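Local coordinates for DNA replication and repair protein RecF (Caldanaerobacter subterraneus subsp. tengcongensis, PDB 5Z69) that serves as an ATP-binding recombination mediator of the RecFOR pathway in DNA repair and probably binds single-stranded DNA, at residues A[109-112]-A[113-117]; A[168-171]-A[172-175]; A[190-193]-A[194-198]; A[215-218]-A[219-223]; A[306-309]-A[310-314]. One frame throughout, in Å; residues are numbered along the deposited sequence. Where two conformers were deposited one is given.

Interaction 1 (A[109-112]-A[113-117]); sequences KLKS and TGEIL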
loop_
_atom_site.group_PDB
_atom_site.type_symbol
_atom_site.label_atom_id
_atom_site.label_comp_id
_atom_site.label_asym_id
_atom_site.label_seq_id
_atom_site.Cartn_x
_atom_site.Cartn_y
_atom_site.Cartn_z
ATOM N N LYS A 109 -9.328 -26.321 -33.528
ATOM C CA LYS A 109 -9.261 -24.876 -33.348
ATOM C C LYS A 109 -9.757 -24.505 -31.963
ATOM O O LYS A 109 -10.797 -24.979 -31.511
ATOM C CB LYS A 109 -10.067 -24.162 -34.442
ATOM C CG LYS A 109 -10.012 -22.643 -34.342
ATOM C CD LYS A 109 -10.676 -21.959 -35.546
ATOM C CE LYS A 109 -10.678 -20.433 -35.393
ATOM N NZ LYS A 109 -11.336 -19.777 -36.566
ATOM N N LEU A 110 -8.978 -23.697 -31.264
ATOM C CA LEU A 110 -9.394 -23.198 -29.962
ATOM C C LEU A 110 -10.395 -22.066 -30.165
ATOM O O LEU A 110 -10.262 -21.283 -31.103
ATOM C CB LEU A 110 -8.191 -22.713 -29.152
ATOM C CG LEU A 110 -7.133 -23.797 -28.905
ATOM C CD1 LEU A 110 -6.100 -23.322 -27.892
ATOM C CD2 LEU A 110 -7.781 -25.082 -28.443
ATOM N N LYS A 111 -11.398 -22.000 -29.297
ATOM C CA LYS A 111 -12.396 -20.934 -29.333
ATOM C C LYS A 111 -11.849 -19.599 -28.836
ATOM O O LYS A 111 -12.291 -18.553 -29.281
ATOM C CB LYS A 111 -13.617 -21.317 -28.495
ATOM C CG LYS A 111 -14.153 -22.715 -28.759
ATOM C CD LYS A 111 -15.124 -22.765 -29.925
ATOM C CE LYS A 111 -15.583 -24.199 -30.161
ATOM N NZ LYS A 111 -16.809 -24.299 -31.004
ATOM N N SER A 112 -10.924 -19.623 -27.881
ATOM C CA SER A 112 -10.290 -18.372 -27.432
ATOM C C SER A 112 -8.799 -18.562 -27.250
ATOM O O SER A 112 -8.295 -19.688 -27.193
ATOM C CB SER A 112 -10.900 -17.851 -26.128
ATOM O OG SER A 112 -10.953 -18.875 -25.162
ATOM N N THR A 113 -8.095 -17.448 -27.178
ATOM C CA THR A 113 -6.648 -17.477 -27.088
ATOM C C THR A 113 -6.222 -18.068 -25.741
ATOM O O THR A 113 -5.270 -18.850 -25.690
ATOM C CB THR A 113 -6.050 -16.067 -27.301
ATOM O OG1 THR A 113 -6.370 -15.633 -28.631
ATOM C CG2 THR A 113 -4.527 -16.087 -27.141
ATOM N N GLY A 114 -6.963 -17.744 -24.678
ATOM C CA GLY A 114 -6.623 -18.183 -23.332
ATOM C C GLY A 114 -6.662 -19.689 -23.166
ATOM O O GLY A 114 -6.110 -20.231 -22.232
ATOM N N GLU A 115 -7.318 -20.381 -24.088
ATOM C CA GLU A 115 -7.407 -21.826 -23.994
ATOM C C GLU A 115 -6.096 -22.490 -24.378
ATOM O O GLU A 115 -5.946 -23.702 -24.232
ATOM C CB GLU A 115 -8.552 -22.349 -24.866
ATOM C CG GLU A 115 -9.922 -22.023 -24.286
ATOM C CD GLU A 115 -11.049 -22.366 -25.234
ATOM O OE1 GLU A 115 -10.976 -23.431 -25.887
ATOM O OE2 GLU A 115 -11.998 -21.559 -25.351
ATOM N N ILE A 116 -5.144 -21.702 -24.872
ATOM C CA ILE A 116 -3.820 -22.238 -25.152
ATOM C C ILE A 116 -2.997 -22.567 -23.869
ATOM O O ILE A 116 -2.102 -23.420 -23.913
ATOM C CB ILE A 116 -3.019 -21.282 -26.039
ATOM C CG1 ILE A 116 -1.932 -22.052 -26.792
ATOM C CG2 ILE A 116 -2.385 -20.169 -25.186
ATOM C CD1 ILE A 116 -1.167 -21.201 -27.790
ATOM N N LEU A 117 -3.277 -21.916 -22.736
ATOM C CA LEU A 117 -2.554 -22.229 -21.477
ATOM C C LEU A 117 -2.903 -23.643 -20.928
ATOM O O LEU A 117 -4.032 -24.077 -21.120
ATOM C CB LEU A 117 -2.908 -21.188 -20.409
ATOM C CG LEU A 117 -3.095 -19.688 -20.748
ATOM C CD1 LEU A 117 -3.748 -18.970 -19.596
ATOM C CD2 LEU A 117 -1.800 -18.994 -21.068
#
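Ser-112 and Glu-115 are joined side chain to side chain across a single tight turn, with Ser-112 OG donating to Glu-115 OE2 at 2.9 Å. The hydroxyl does not lie flat with the carboxylate but meets OE2 from above its plane, 35° out of it. What brings the two together is a serine OG tucked between its own backbone N and carbonyl carbon (chi1 50°) and a glutamate whose chain runs out straight beyond CG. The same two residues are also linked through their backbones, because Glu-115 N points to Ser-112 O in a weak bond of 3.3 Å. On the flank, Lys-111 lays its CB 3.5 Å from Glu-115 OE2 while its amine leads away.

Beneath this polar layer lies an apolar one. Leu-110 sends CD1 against the backbone of the turn, 3.6 Å from Ile-116 N, and against Ile-116 CB at 4.1 Å. The turn itself is short 3-10 geometry, with Ile-116 N bonded to Thr-113 O at 3.0 Å. Further out, Ile-103 of strand 101-105 hydrogen-bonds to the Leu-110 backbone and receives the side chains of Leu-110, Thr-113 and Ile-116. The loop thereby stays pinned to the antiparallel sheet it leaves after strand 108-109, on its way to strand 122-125 at the edge of the mixed sheet.

Since the serine hydroxyl is spent as a donor on an acid, the bond would be expected to restrain the carboxylate and perhaps to favour its charged form.

Interaction 2 (A[168-171]-A[172-175]); sequences NRNS and LLKK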
loop_
_atom_site.group_PDB
_atom_site.type_symbol
_atom_site.label_atom_id
_atom_site.label_comp_id
_atom_site.label_asym_id
_atom_site.label_seq_id
_atom_site.Cartn_x
_atom_site.Cartn_y
_atom_site.Cartn_z
ATOM N N ASN A 168 -18.021 -3.468 -18.794
ATOM C CA ASN A 168 -19.431 -3.094 -18.826
ATOM C C ASN A 168 -19.732 -1.972 -17.836
ATOM O O ASN A 168 -20.466 -1.037 -18.149
ATOM C CB ASN A 168 -20.324 -4.293 -18.524
ATOM C CG ASN A 168 -20.303 -5.336 -19.646
ATOM O OD1 ASN A 168 -19.929 -5.034 -20.780
ATOM N ND2 ASN A 168 -20.699 -6.561 -19.322
ATOM N N ARG A 169 -19.175 -2.074 -16.635
ATOM C CA ARG A 169 -19.434 -1.057 -15.638
ATOM C C ARG A 169 -18.887 0.283 -16.122
ATOM O O ARG A 169 -19.558 1.308 -16.020
ATOM C CB ARG A 169 -18.826 -1.423 -14.281
ATOM C CG ARG A 169 -19.257 -0.450 -13.164
ATOM C CD ARG A 169 -18.436 -0.616 -11.911
ATOM N NE ARG A 169 -18.991 0.084 -10.753
ATOM C CZ ARG A 169 -18.563 1.263 -10.308
ATOM N NH1 ARG A 169 -17.572 1.903 -10.924
ATOM N NH2 ARG A 169 -19.130 1.803 -9.244
ATOM N N ASN A 170 -17.677 0.274 -16.667
ATOM C CA ASN A 170 -17.054 1.519 -17.098
ATOM C C ASN A 170 -17.785 2.218 -18.244
ATOM O O ASN A 170 -17.863 3.444 -18.293
ATOM C CB ASN A 170 -15.606 1.261 -17.483
ATOM C CG ASN A 170 -14.729 1.084 -16.269
ATOM O OD1 ASN A 170 -15.081 1.541 -15.178
ATOM N ND2 ASN A 170 -13.593 0.421 -16.438
ATOM N N SER A 171 -18.330 1.440 -19.165
ATOM C CA SER A 171 -19.070 2.044 -20.262
ATOM C C SER A 171 -20.414 2.533 -19.723
ATOM O O SER A 171 -20.929 3.560 -20.166
ATOM C CB SER A 171 -19.240 1.062 -21.428
ATOM O OG SER A 171 -20.040 -0.040 -21.069
ATOM N N LEU A 172 -20.957 1.817 -18.740
ATOM C CA LEU A 172 -22.173 2.267 -18.072
ATOM C C LEU A 172 -21.935 3.624 -17.415
ATOM O O LEU A 172 -22.812 4.484 -17.435
ATOM C CB LEU A 172 -22.644 1.256 -17.024
ATOM C CG LEU A 172 -23.955 1.618 -16.316
ATOM C CD1 LEU A 172 -25.089 1.720 -17.331
ATOM C CD2 LEU A 172 -24.304 0.613 -15.227
ATOM N N LEU A 173 -20.747 3.811 -16.840
ATOM C CA LEU A 173 -20.406 5.082 -16.183
ATOM C C LEU A 173 -20.498 6.223 -17.210
ATOM O O LEU A 173 -21.099 7.255 -16.937
ATOM C CB LEU A 173 -18.999 5.033 -15.540
ATOM C CG LEU A 173 -18.665 4.606 -14.092
ATOM C CD1 LEU A 173 -19.506 5.332 -13.109
ATOM C CD2 LEU A 173 -18.843 3.152 -13.822
ATOM N N LYS A 174 -19.906 6.021 -18.388
ATOM C CA LYS A 174 -20.013 6.961 -19.509
ATOM C C LYS A 174 -21.462 7.298 -19.819
ATOM O O LYS A 174 -21.820 8.465 -19.966
ATOM C CB LYS A 174 -19.361 6.394 -20.771
ATOM C CG LYS A 174 -17.949 6.865 -21.036
ATOM C CD LYS A 174 -16.935 5.823 -20.595
ATOM C CE LYS A 174 -15.521 6.244 -20.970
ATOM N NZ LYS A 174 -14.521 5.187 -20.654
ATOM N N LYS A 175 -22.290 6.260 -19.912
ATOM C CA LYS A 175 -23.702 6.415 -20.242
ATOM C C LYS A 175 -24.459 7.177 -19.149
ATOM O O LYS A 175 -25.372 7.950 -19.435
ATOM C CB LYS A 175 -24.337 5.042 -20.481
ATOM C CG LYS A 175 -25.668 5.082 -21.205
ATOM C CD LYS A 175 -25.524 5.655 -22.607
ATOM C CE LYS A 175 -24.525 4.857 -23.436
ATOM N NZ LYS A 175 -24.480 5.321 -24.850
#
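Leu-172 N closes on Asn-168 O at 3.0 Å, but that carbonyl is shared: Ser-171 OG reaches it as well, at 3.1 Å and from the same face of its plane. A chi1 of 65° folds the serine hydroxyl back over the preceding turn. The Leu-172 side chain leaves the turn and packs on Leu-185 and Leu-186.

One residue on, Leu-173 bonds through N to Arg-169 O (2.9 Å). Its CD2 presses on the same arginine, 3.7 Å from Arg-169 CG. Oblique to the guanidinium, Leu-173 CD2 also lies 3.4 Å from Arg-169 NH1. Arg-169 is extended from CG to NE, and its head is held elsewhere, by salt bridges to Asp-190 and Asp-261 and a hydrogen bond to Thr-267. The Asp-190 bridge ties the turn to helix 186-222, which follows helix 153-177 in the chain as the other arm of a helical hairpin. Asp-261, on helix 258-264, and Thr-267 lie beyond it, and Leu-173 also touches Leu-262 there.

Lys-174 takes Asn-170 O at 3.3 Å through its N. A kink at chi2 lays its CD 3.4 Å from that same oxygen. Lys-175 N continues the helical pattern with Ser-171 O at 3.0 Å, and its side chain leads away from the turn.

Interaction 3 (A[190-193]-A[194-198]); sequences DEKL and AEYGA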
loop_
_atom_site.group_PDB
_atom_site.type_symbol
_atom_site.label_atom_id
_atom_site.label_comp_id
_atom_site.label_asym_id
_atom_site.label_seq_id
_atom_site.Cartn_x
_atom_site.Cartn_y
_atom_site.Cartn_z
ATOM N N ASP A 190 -22.070 -3.880 -9.518
ATOM C CA ASP A 190 -21.273 -3.776 -8.311
ATOM C C ASP A 190 -21.231 -5.106 -7.582
ATOM O O ASP A 190 -20.161 -5.567 -7.153
ATOM C CB ASP A 190 -21.838 -2.696 -7.373
ATOM C CG ASP A 190 -21.435 -1.279 -7.776
ATOM O OD1 ASP A 190 -21.861 -0.334 -7.080
ATOM O OD2 ASP A 190 -20.695 -1.106 -8.772
ATOM N N GLU A 191 -22.409 -5.708 -7.429
ATOM C CA GLU A 191 -22.543 -6.988 -6.750
ATOM C C GLU A 191 -21.677 -8.033 -7.439
ATOM O O GLU A 191 -20.982 -8.805 -6.785
ATOM C CB GLU A 191 -24.006 -7.437 -6.733
ATOM C CG GLU A 191 -24.956 -6.417 -6.102
ATOM C CD GLU A 191 -26.415 -6.861 -6.114
ATOM O OE1 GLU A 191 -27.059 -6.816 -5.040
ATOM O OE2 GLU A 191 -26.922 -7.243 -7.192
ATOM N N LYS A 192 -21.709 -8.025 -8.767
ATOM C CA LYS A 192 -20.991 -9.027 -9.555
ATOM C C LYS A 192 -19.484 -8.828 -9.419
ATOM O O LYS A 192 -18.738 -9.794 -9.228
ATOM C CB LYS A 192 -21.407 -8.968 -11.031
ATOM C CG LYS A 192 -20.880 -10.167 -11.845
ATOM C CD LYS A 192 -21.391 -10.173 -13.264
ATOM C CE LYS A 192 -20.795 -11.348 -14.049
ATOM N NZ LYS A 192 -21.499 -11.555 -15.330
ATOM N N LEU A 193 -19.040 -7.576 -9.495
ATOM C CA LEU A 193 -17.614 -7.268 -9.359
ATOM C C LEU A 193 -17.068 -7.677 -8.002
ATOM O O LEU A 193 -15.899 -8.049 -7.888
ATOM C CB LEU A 193 -17.349 -5.773 -9.571
ATOM C CG LEU A 193 -17.402 -5.257 -11.008
ATOM C CD1 LEU A 193 -17.242 -3.741 -11.022
ATOM C CD2 LEU A 193 -16.350 -5.924 -11.904
ATOM N N ALA A 194 -17.905 -7.587 -6.972
ATOM C CA ALA A 194 -17.466 -7.893 -5.617
ATOM C C ALA A 194 -17.337 -9.405 -5.447
ATOM O O ALA A 194 -16.393 -9.910 -4.831
ATOM C CB ALA A 194 -18.446 -7.299 -4.582
ATOM N N GLU A 195 -18.289 -10.133 -6.013
ATOM C CA GLU A 195 -18.219 -11.584 -5.978
ATOM C C GLU A 195 -16.983 -12.097 -6.705
ATOM O O GLU A 195 -16.235 -12.910 -6.165
ATOM C CB GLU A 195 -19.470 -12.196 -6.584
ATOM C CG GLU A 195 -19.382 -13.705 -6.737
ATOM C CD GLU A 195 -20.520 -14.246 -7.564
ATOM O OE1 GLU A 195 -21.626 -14.407 -7.010
ATOM O OE2 GLU A 195 -20.315 -14.492 -8.771
ATOM N N TYR A 196 -16.762 -11.623 -7.927
ATOM C CA TYR A 196 -15.617 -12.104 -8.697
ATOM C C TYR A 196 -14.322 -11.545 -8.137
ATOM O O TYR A 196 -13.314 -12.246 -8.081
ATOM C CB TYR A 196 -15.771 -11.752 -10.176
ATOM C CG TYR A 196 -16.643 -12.747 -10.913
ATOM C CD1 TYR A 196 -16.083 -13.735 -11.705
ATOM C CD2 TYR A 196 -18.026 -12.714 -10.784
ATOM C CE1 TYR A 196 -16.878 -14.649 -12.371
ATOM C CE2 TYR A 196 -18.826 -13.612 -11.438
ATOM C CZ TYR A 196 -18.249 -14.581 -12.235
ATOM O OH TYR A 196 -19.055 -15.482 -12.884
ATOM N N GLY A 197 -14.356 -10.291 -7.692
ATOM C CA GLY A 197 -13.197 -9.690 -7.053
ATOM C C GLY A 197 -12.743 -10.445 -5.815
ATOM O O GLY A 197 -11.546 -10.607 -5.565
ATOM N N ALA A 198 -13.699 -10.921 -5.032
ATOM C CA ALA A 198 -13.365 -11.659 -3.821
ATOM C C ALA A 198 -12.697 -13.003 -4.158
ATOM O O ALA A 198 -11.694 -13.398 -3.545
ATOM C CB ALA A 198 -14.632 -11.880 -2.951
#
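Lys-192 and Tyr-196, one helical turn apart, lie side by side and point the same way, and this pairing is the main side-chain contact of the turn. It is apolar in kind: Lys-192 CG is 4.0 Å from Tyr-196 CD2, and farther along the extended lysine chain CE is again 4.0 Å from CE2. The two run abreast because Lys-192 CG is anti to its N (chi1 -169°), whereas the tyrosine ring stands beside its own N. Lys-192 O meets the ring at its edge, in plane, 3.4 Å from CD2. A second kind of contact to the same ring is cation-pi, made by Arg-199. With an alanine in place of Tyr-196, the Lys-192 methylenes would probably lose the ring atoms CD2 and CE2 they lie beside, and Arg-199 its aromatic partner.

Backbone bonds form the next group. Tyr-196 N to Lys-192 O (3.0 Å) is almost straight at the hydrogen, with an N-H...O angle of 172°. Gly-197 N to Leu-193 O is shorter, 2.7 Å, and comes from above the carbonyl plane. Ala-194 N bonds to Asp-190 O and, weakly, to Glu-191 O, and its small CB packs 3.5 Å from Asp-190 O.

Polar ends are answered beyond the turn, where Glu-195 forms a salt bridge with Arg-247 of helix 243-256. The lysine's carbons lie along the ring while NZ hydrogen-bonds to Gln-161 of helix 153-177, so one side chain combines apolar and polar contact.

Interaction 4 (A[215-218]-A[219-223]); sequences MSKF and LMEIS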
loop_
_atom_site.group_PDB
_atom_site.type_symbol
_atom_site.label_atom_id
_atom_site.label_comp_id
_atom_site.label_asym_id
_atom_site.label_seq_id
_atom_site.Cartn_x
_atom_site.Cartn_y
_atom_site.Cartn_z
ATOM N N MET A 215 10.229 -17.996 -2.139
ATOM C CA MET A 215 11.228 -16.954 -2.328
ATOM C C MET A 215 12.114 -16.781 -1.104
ATOM O O MET A 215 13.287 -16.446 -1.243
ATOM C CB MET A 215 10.586 -15.606 -2.629
ATOM C CG MET A 215 9.987 -15.441 -3.984
ATOM S SD MET A 215 9.381 -13.747 -4.070
ATOM C CE MET A 215 10.808 -12.844 -4.581
ATOM N N SER A 216 11.539 -16.954 0.086
ATOM C CA SER A 216 12.309 -16.846 1.332
ATOM C C SER A 216 13.366 -17.928 1.384
ATOM O O SER A 216 14.474 -17.708 1.873
ATOM C CB SER A 216 11.406 -16.955 2.558
ATOM O OG SER A 216 10.636 -15.787 2.732
ATOM N N LYS A 217 13.005 -19.104 0.880
ATOM C CA LYS A 217 13.934 -20.214 0.806
ATOM C C LYS A 217 15.090 -19.857 -0.132
ATOM O O LYS A 217 16.250 -19.976 0.238
ATOM C CB LYS A 217 13.208 -21.486 0.346
ATOM C CG LYS A 217 14.015 -22.781 0.434
ATOM C CD LYS A 217 14.800 -23.086 -0.845
ATOM C CE LYS A 217 13.902 -23.105 -2.081
ATOM N NZ LYS A 217 12.930 -24.240 -2.105
ATOM N N PHE A 218 14.777 -19.403 -1.343
ATOM C CA PHE A 218 15.825 -19.105 -2.324
ATOM C C PHE A 218 16.704 -17.924 -1.901
ATOM O O PHE A 218 17.931 -17.980 -2.018
ATOM C CB PHE A 218 15.211 -18.838 -3.705
ATOM C CG PHE A 218 14.736 -20.079 -4.407
ATOM C CD1 PHE A 218 15.645 -21.023 -4.863
ATOM C CD2 PHE A 218 13.383 -20.306 -4.622
ATOM C CE1 PHE A 218 15.215 -22.169 -5.512
ATOM C CE2 PHE A 218 12.950 -21.454 -5.266
ATOM C CZ PHE A 218 13.869 -22.386 -5.707
ATOM N N LEU A 219 16.071 -16.865 -1.413
ATOM C CA LEU A 219 16.783 -15.670 -0.969
ATOM C C LEU A 219 17.760 -15.975 0.168
ATOM O O LEU A 219 18.903 -15.511 0.160
ATOM C CB LEU A 219 15.786 -14.599 -0.530
ATOM C CG LEU A 219 16.388 -13.284 -0.047
ATOM C CD1 LEU A 219 17.124 -12.589 -1.184
ATOM C CD2 LEU A 219 15.317 -12.380 0.539
ATOM N N MET A 220 17.311 -16.770 1.136
ATOM C CA MET A 220 18.123 -17.068 2.309
ATOM C C MET A 220 19.332 -17.915 1.930
ATOM O O MET A 220 20.303 -17.992 2.679
ATOM C CB MET A 220 17.287 -17.782 3.378
ATOM C CG MET A 220 17.881 -17.743 4.789
ATOM S SD MET A 220 18.175 -16.066 5.415
ATOM C CE MET A 220 18.366 -16.371 7.171
ATOM N N GLU A 221 19.272 -18.541 0.758
ATOM C CA GLU A 221 20.337 -19.437 0.316
ATOM C C GLU A 221 21.471 -18.709 -0.404
ATOM O O GLU A 221 22.628 -19.101 -0.281
ATOM C CB GLU A 221 19.784 -20.527 -0.610
ATOM C CG GLU A 221 18.792 -21.496 0.028
ATOM C CD GLU A 221 19.352 -22.211 1.238
ATOM O OE1 GLU A 221 20.529 -22.633 1.190
ATOM O OE2 GLU A 221 18.615 -22.341 2.240
ATOM N N ILE A 222 21.148 -17.664 -1.161
ATOM C CA ILE A 222 22.162 -17.007 -1.984
ATOM C C ILE A 222 22.548 -15.592 -1.532
ATOM O O ILE A 222 23.504 -15.010 -2.049
ATOM C CB ILE A 222 21.712 -16.930 -3.456
ATOM C CG1 ILE A 222 20.434 -16.105 -3.583
ATOM C CG2 ILE A 222 21.498 -18.327 -4.028
ATOM C CD1 ILE A 222 20.026 -15.860 -5.019
ATOM N N SER A 223 21.800 -15.047 -0.578
ATOM C CA SER A 223 22.062 -13.700 -0.080
ATOM C C SER A 223 21.962 -13.627 1.437
ATOM O O SER A 223 22.360 -12.632 2.044
ATOM C CB SER A 223 21.090 -12.702 -0.709
ATOM O OG SER A 223 21.358 -12.530 -2.087
#
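Leu-219 N and Met-220 N donate in the regular helical pattern, to Met-215 O at 2.8 Å and Ser-216 O at 3.1 Å. Beyond them the pattern slips. Glu-221 N gives its better bond to Phe-218 O, three residues back, at 3.1 Å; it arrives from 66° above the carbonyl plane and keeps only a weak link to Lys-217 O. Ile-222 N bonds weakly to that same Phe-218 O, and Ser-223 has left helical geometry although its N still holds Leu-219 O at 3.0 Å.

Among the side chains, Glu-221 bends at chi2 and rests CG on Lys-217 O, 3.0 Å away, a close fit of methylene on carbonyl. Ile-222 lays CG1 3.5 Å from Phe-218 O. The Phe-218 ring packs on Ser-304 and Glu-307 of helix 291-313, and Lys-217 curls back so that its CE sits 3.5 Å above the ring plane, over the centre; the amine goes on to a salt bridge with Glu-307. Met-215 and Leu-219 pack on Leu-227.

The arrangement is that of a helix C-terminus tightening toward 3-10 pairing: here helix 186-222 ends beside helix 291-313 and the chain turns into strand 227-232 of a small antiparallel sheet.

Interaction 5 (A[306-309]-A[310-314]); sequences LEIL and EEETG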
loop_
_atom_site.group_PDB
_atom_site.type_symbol
_atom_site.label_atom_id
_atom_site.label_comp_id
_atom_site.label_asym_id
_atom_site.label_seq_id
_atom_site.Cartn_x
_atom_site.Cartn_y
_atom_site.Cartn_z
ATOM N N LEU A 306 8.997 -21.047 -11.116
ATOM C CA LEU A 306 9.321 -22.381 -11.586
ATOM C C LEU A 306 8.914 -23.457 -10.577
ATOM O O LEU A 306 8.232 -24.425 -10.912
ATOM C CB LEU A 306 10.816 -22.453 -11.881
ATOM C CG LEU A 306 11.378 -23.832 -12.224
ATOM C CD1 LEU A 306 10.607 -24.462 -13.371
ATOM C CD2 LEU A 306 12.866 -23.712 -12.553
ATOM N N GLU A 307 9.338 -23.283 -9.334
ATOM C CA GLU A 307 9.040 -24.255 -8.296
ATOM C C GLU A 307 7.531 -24.434 -8.079
ATOM O O GLU A 307 7.033 -25.554 -8.040
ATOM C CB GLU A 307 9.710 -23.835 -6.985
ATOM C CG GLU A 307 9.289 -24.675 -5.804
ATOM C CD GLU A 307 10.090 -24.326 -4.563
ATOM O OE1 GLU A 307 9.496 -23.821 -3.590
ATOM O OE2 GLU A 307 11.320 -24.538 -4.583
ATOM N N ILE A 308 6.813 -23.327 -7.913
ATOM C CA ILE A 308 5.367 -23.399 -7.744
ATOM C C ILE A 308 4.695 -24.045 -8.985
ATOM O O ILE A 308 3.797 -24.877 -8.860
ATOM C CB ILE A 308 4.788 -21.988 -7.458
ATOM C CG1 ILE A 308 5.347 -21.465 -6.128
ATOM C CG2 ILE A 308 3.262 -22.025 -7.401
ATOM C CD1 ILE A 308 5.005 -20.000 -5.805
ATOM N N LEU A 309 5.146 -23.687 -10.181
ATOM C CA LEU A 309 4.546 -24.250 -11.396
ATOM C C LEU A 309 4.704 -25.791 -11.427
ATOM O O LEU A 309 3.729 -26.517 -11.677
ATOM C CB LEU A 309 5.154 -23.580 -12.654
ATOM C CG LEU A 309 4.872 -24.149 -14.066
ATOM C CD1 LEU A 309 3.442 -24.509 -14.190
ATOM C CD2 LEU A 309 5.209 -23.134 -15.176
ATOM N N GLU A 310 5.904 -26.295 -11.153
ATOM C CA GLU A 310 6.119 -27.753 -11.130
ATOM C C GLU A 310 5.242 -28.477 -10.116
ATOM O O GLU A 310 4.640 -29.513 -10.411
ATOM C CB GLU A 310 7.568 -28.077 -10.815
ATOM C CG GLU A 310 8.538 -27.560 -11.825
ATOM C CD GLU A 310 9.925 -28.111 -11.599
ATOM O OE1 GLU A 310 10.675 -27.489 -10.812
ATOM O OE2 GLU A 310 10.251 -29.166 -12.191
ATOM N N GLU A 311 5.174 -27.918 -8.914
ATOM C CA GLU A 311 4.410 -28.525 -7.833
ATOM C C GLU A 311 2.915 -28.495 -8.121
ATOM O O GLU A 311 2.218 -29.474 -7.892
ATOM C CB GLU A 311 4.708 -27.814 -6.505
ATOM C CG GLU A 311 5.498 -28.659 -5.520
ATOM C CD GLU A 311 4.676 -29.794 -4.920
ATOM O OE1 GLU A 311 3.430 -29.686 -4.897
ATOM O OE2 GLU A 311 5.281 -30.794 -4.472
ATOM N N GLU A 312 2.414 -27.369 -8.620
ATOM C CA GLU A 312 0.981 -27.269 -8.885
ATOM C C GLU A 312 0.531 -28.102 -10.098
ATOM O O GLU A 312 -0.560 -28.674 -10.081
ATOM C CB GLU A 312 0.576 -25.805 -9.073
ATOM C CG GLU A 312 0.767 -24.965 -7.817
ATOM C CD GLU A 312 -0.111 -25.428 -6.662
ATOM O OE1 GLU A 312 -1.263 -25.846 -6.920
ATOM O OE2 GLU A 312 0.354 -25.384 -5.504
ATOM N N THR A 313 1.346 -28.191 -11.144
ATOM C CA THR A 313 0.885 -28.919 -12.341
ATOM C C THR A 313 1.327 -30.375 -12.402
ATOM O O THR A 313 0.779 -31.162 -13.187
ATOM C CB THR A 313 1.371 -28.254 -13.632
ATOM O OG1 THR A 313 2.807 -28.274 -13.670
ATOM C CG2 THR A 313 0.866 -26.811 -13.712
ATOM N N GLY A 314 2.346 -30.730 -11.617
ATOM C CA GLY A 314 2.963 -32.045 -11.743
ATOM C C GLY A 314 3.704 -32.259 -13.059
ATOM O O GLY A 314 4.087 -33.379 -13.392
#
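Leu-309 and Thr-313 meet in the last turn of helix 291-313, a C-terminus closed by a glycine of positive phi, Gly-314 (67°), just past the helical residues. This is where packing is tight. Leu-309 CD1 presses on Thr-313 CG2 at 3.5 Å, nearer than carbons usually sit, and Leu-309 O is gripped twice by the threonine: by N at 3.0 Å and by OG1 at 2.8 Å, from opposite faces of the carbonyl plane. A chi1 of 62° turns the hydroxyl back toward the preceding residues of the helix, and Glu-315 N bonds to it in turn. A valine in place of Thr-313 would probably leave Leu-309 O with one bond fewer and Glu-315 N without this acceptor. Val-123 of strand 122-125 and Ile-151 of helix 137-151 pack against the leucine, which is buried.

Looser contacts are made by the three acids 310-312, which fan out round the helix. Glu-310 stretches across Leu-306, its CG 3.3 Å from Leu-306 O, and sends OE2 to a salt bridge with Lys-316. Glu-312 doubles over beyond CB and runs beside Ile-308, CG to CG2 3.9 Å, before reaching Lys-210 of helix 186-222. Glu-311, on the solvent side, leads its carboxylate away and touches the preceding turn mainly through CB, 3.6 Å from Glu-307 O.

Regular bonds continue to the very end of the helix: Glu-312 N holds Ile-308 O at 2.9 Å, and Gly-314 N still reaches Glu-310 O at 2.9 Å.

How the interactions relate
The five local contacts fall into two touching pairs and one outlier. Interactions 2 and 3, with centres 16 Å apart, are stitched together by Arg-169 NE to Asp-190 OD2 at 2.9 Å and by Arg-169 CD on Leu-193 CD1 at 3.5 Å. Interactions 4 and 5, 18 Å between centres, are joined by Lys-217 NZ to Glu-307 OE2 at 3.0 Å, with Phe-218 CZ packed on the same oxygen. Helix 186-222 links the pairs, since it carries interactions 3 and 4, whose centres lie 36 Å apart. Interaction 1 touches none of the others; its nearest atoms stay about 9 Å from interaction 5. All five lie away from the bound nucleotide.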